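Side-chain contact in ribosomal silencing factor RsfS (Bacillus halodurans, PDB 2O5A), which probably silences translation by binding ribosomal protein uL14 on the large subunit and preventing the two ribosomal subunits from joining: residues Q8-A13 against F36-H41. Residues are numbered along the deposited sequence; the frame is centred on the assembly and turned at random.
Sequences QLAVNA and FFLICH
L38, on the second strand of the mixed sheet in this Iojap/RsfS family protein, rises from strand 36-42 to meet A10 and V11 of the N-terminal helix 4-16 where that helix packs on one face of the sheet. A single leucine carries the strand side of the contact. Its CG lies anti to the backbone N (chi1 -174°), which extends the side chain off the sheet and brings both methyls up to the helix. L38 CD2 meets the methyl of A10, 3.6 Å from A10 CB, and lies 3.7 Å from V11 N, against the peptide link between the two residues. CD1 makes the nearer approach to the valine side chain, with 3.9 Å between L38 CD1 and V11 CG2; L38 CD2 is only slightly farther from V11 CG2, at 4.1 Å. In V11 it is CG2, the methyl beside the backbone N and anti to the carbonyl carbon, that faces the leucine, and the two side chains cross at about a right angle. The short side chain of A10 probably lets the helix backbone come close to the leucine tip. The closest pair of CA atoms, those of V11 and L38, are 7.6 Å apart. Helix 45-61 joins the same layer through L55, which touches A10, while V22 of the neighbouring strand 22-26 packs against L38. Backbone hydrogen bonds to V86 and H88 tie L38 to strand 85-91. No hydrogen bond spans the two segments; methyl groups make the side-chain contacts, so this small, largely buried junction between helix and sheet probably depends on shape fit and the exclusion of water.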
loop_
_atom_site.group_PDB
_atom_site.type_symbol
_atom_site.label_atom_id
_atom_site.label_comp_id
_atom_site.label_asym_id
_atom_site.label_seq_id
_atom_site.Cartn_x
_atom_site.Cartn_y
_atom_site.Cartn_z
ATOM N N GLN A 8 -3.403 -16.970 -12.972
ATOM C CA GLN A 8 -3.210 -17.077 -14.416
ATOM C C GLN A 8 -4.430 -16.508 -15.118
ATOM O O GLN A 8 -4.343 -16.001 -16.235
ATOM C CB GLN A 8 -3.033 -18.533 -14.853
ATOM C CG GLN A 8 -1.597 -19.013 -14.919
ATOM C CD GLN A 8 -1.423 -20.147 -15.912
ATOM O OE1 GLN A 8 -2.129 -21.153 -15.853
ATOM N NE2 GLN A 8 -0.479 -19.987 -16.833
ATOM N N LEU A 9 -5.572 -16.605 -14.446
ATOM C CA LEU A 9 -6.828 -16.105 -14.984
ATOM C C LEU A 9 -6.754 -14.583 -15.050
ATOM O O LEU A 9 -7.186 -13.970 -16.027
ATOM C CB LEU A 9 -7.988 -16.537 -14.082
ATOM C CG LEU A 9 -9.408 -16.428 -14.640
ATOM C CD1 LEU A 9 -9.527 -17.254 -15.910
ATOM C CD2 LEU A 9 -10.397 -16.921 -13.599
ATOM N N ALA A 10 -6.191 -13.985 -14.004
ATOM C CA ALA A 10 -6.049 -12.538 -13.925
ATOM C C ALA A 10 -4.933 -12.039 -14.839
ATOM O O ALA A 10 -5.063 -10.992 -15.474
ATOM C CB ALA A 10 -5.774 -12.124 -12.483
ATOM N N VAL A 11 -3.838 -12.792 -14.902
ATOM C CA VAL A 11 -2.704 -12.418 -15.741
ATOM C C VAL A 11 -3.108 -12.351 -17.209
ATOM O O VAL A 11 -2.707 -11.436 -17.928
ATOM C CB VAL A 11 -1.534 -13.418 -15.591
ATOM C CG1 VAL A 11 -0.422 -13.078 -16.572
ATOM C CG2 VAL A 11 -1.000 -13.374 -14.169
ATOM N N ASN A 12 -3.901 -13.322 -17.651
ATOM C CA ASN A 12 -4.360 -13.361 -19.033
ATOM C C ASN A 12 -5.281 -12.182 -19.329
ATOM O O ASN A 12 -5.049 -11.424 -20.271
ATOM C CB ASN A 12 -5.092 -14.676 -19.313
ATOM C CG ASN A 12 -4.153 -15.866 -19.370
ATOM O OD1 ASN A 12 -4.581 -16.999 -19.587
ATOM N ND2 ASN A 12 -2.862 -15.612 -19.178
ATOM N N ALA A 13 -6.326 -12.035 -18.522
ATOM C CA ALA A 13 -7.277 -10.944 -18.694
ATOM C C ALA A 13 -6.513 -9.636 -18.860
ATOM O O ALA A 13 -6.696 -8.912 -19.841
ATOM C CB ALA A 13 -8.199 -10.858 -17.484
ATOM N N PHE A 36 -1.964 -13.733 -3.467
ATOM C CA PHE A 36 -1.295 -13.073 -4.582
ATOM C C PHE A 36 -1.840 -11.670 -4.835
ATOM O O PHE A 36 -3.038 -11.413 -4.697
ATOM C CB PHE A 36 -1.444 -13.894 -5.867
ATOM C CG PHE A 36 -0.731 -15.220 -5.844
ATOM C CD1 PHE A 36 0.647 -15.285 -5.661
ATOM C CD2 PHE A 36 -1.435 -16.403 -6.041
ATOM C CE1 PHE A 36 1.314 -16.511 -5.684
ATOM C CE2 PHE A 36 -0.778 -17.633 -6.067
ATOM C CZ PHE A 36 0.599 -17.687 -5.885
ATOM N N PHE A 37 -0.937 -10.771 -5.207
ATOM C CA PHE A 37 -1.261 -9.386 -5.530
ATOM C C PHE A 37 -0.691 -9.172 -6.925
ATOM O O PHE A 37 0.521 -9.262 -7.122
ATOM C CB PHE A 37 -0.586 -8.429 -4.543
ATOM C CG PHE A 37 -1.417 -8.097 -3.323
ATOM C CD1 PHE A 37 -2.535 -8.856 -2.973
ATOM C CD2 PHE A 37 -1.065 -7.019 -2.520
ATOM C CE1 PHE A 37 -3.280 -8.542 -1.830
ATOM C CE2 PHE A 37 -1.800 -6.699 -1.381
ATOM C CZ PHE A 37 -2.912 -7.458 -1.036
ATOM N N LEU A 38 -1.559 -8.906 -7.897
ATOM C CA LEU A 38 -1.110 -8.705 -9.272
ATOM C C LEU A 38 -1.050 -7.219 -9.624
ATOM O O LEU A 38 -2.055 -6.511 -9.529
ATOM C CB LEU A 38 -2.051 -9.433 -10.238
ATOM C CG LEU A 38 -1.685 -9.463 -11.729
ATOM C CD1 LEU A 38 -0.387 -10.234 -11.934
ATOM C CD2 LEU A 38 -2.815 -10.114 -12.512
ATOM N N ILE A 39 0.132 -6.761 -10.035
ATOM C CA ILE A 39 0.347 -5.366 -10.398
ATOM C C ILE A 39 0.682 -5.142 -11.865
ATOM O O ILE A 39 1.356 -5.951 -12.508
ATOM C CB ILE A 39 1.447 -4.752 -9.531
ATOM C CG1 ILE A 39 1.230 -5.243 -8.098
ATOM C CG2 ILE A 39 1.446 -3.227 -9.670
ATOM C CD1 ILE A 39 2.194 -4.776 -7.094
ATOM N N CYS A 40 0.189 -4.028 -12.379
ATOM C CA CYS A 40 0.403 -3.641 -13.760
ATOM C C CYS A 40 -0.078 -2.214 -13.919
ATOM O O CYS A 40 -0.584 -1.610 -12.970
ATOM C CB CYS A 40 -0.373 -4.567 -14.692
ATOM S SG CYS A 40 -2.163 -4.510 -14.461
ATOM N N HIS A 41 0.074 -1.670 -15.119
ATOM C CA HIS A 41 -0.350 -0.305 -15.350
ATOM C C HIS A 41 -0.778 -0.046 -16.784
ATOM O O HIS A 41 -0.453 -0.807 -17.697
ATOM C CB HIS A 41 0.774 0.660 -14.970
ATOM C CG HIS A 41 1.874 0.743 -15.981
ATOM N ND1 HIS A 41 1.664 1.163 -17.278
ATOM C CD2 HIS A 41 3.195 0.457 -15.889
ATOM C CE1 HIS A 41 2.806 1.136 -17.935
ATOM N NE2 HIS A 41 3.750 0.713 -17.120
#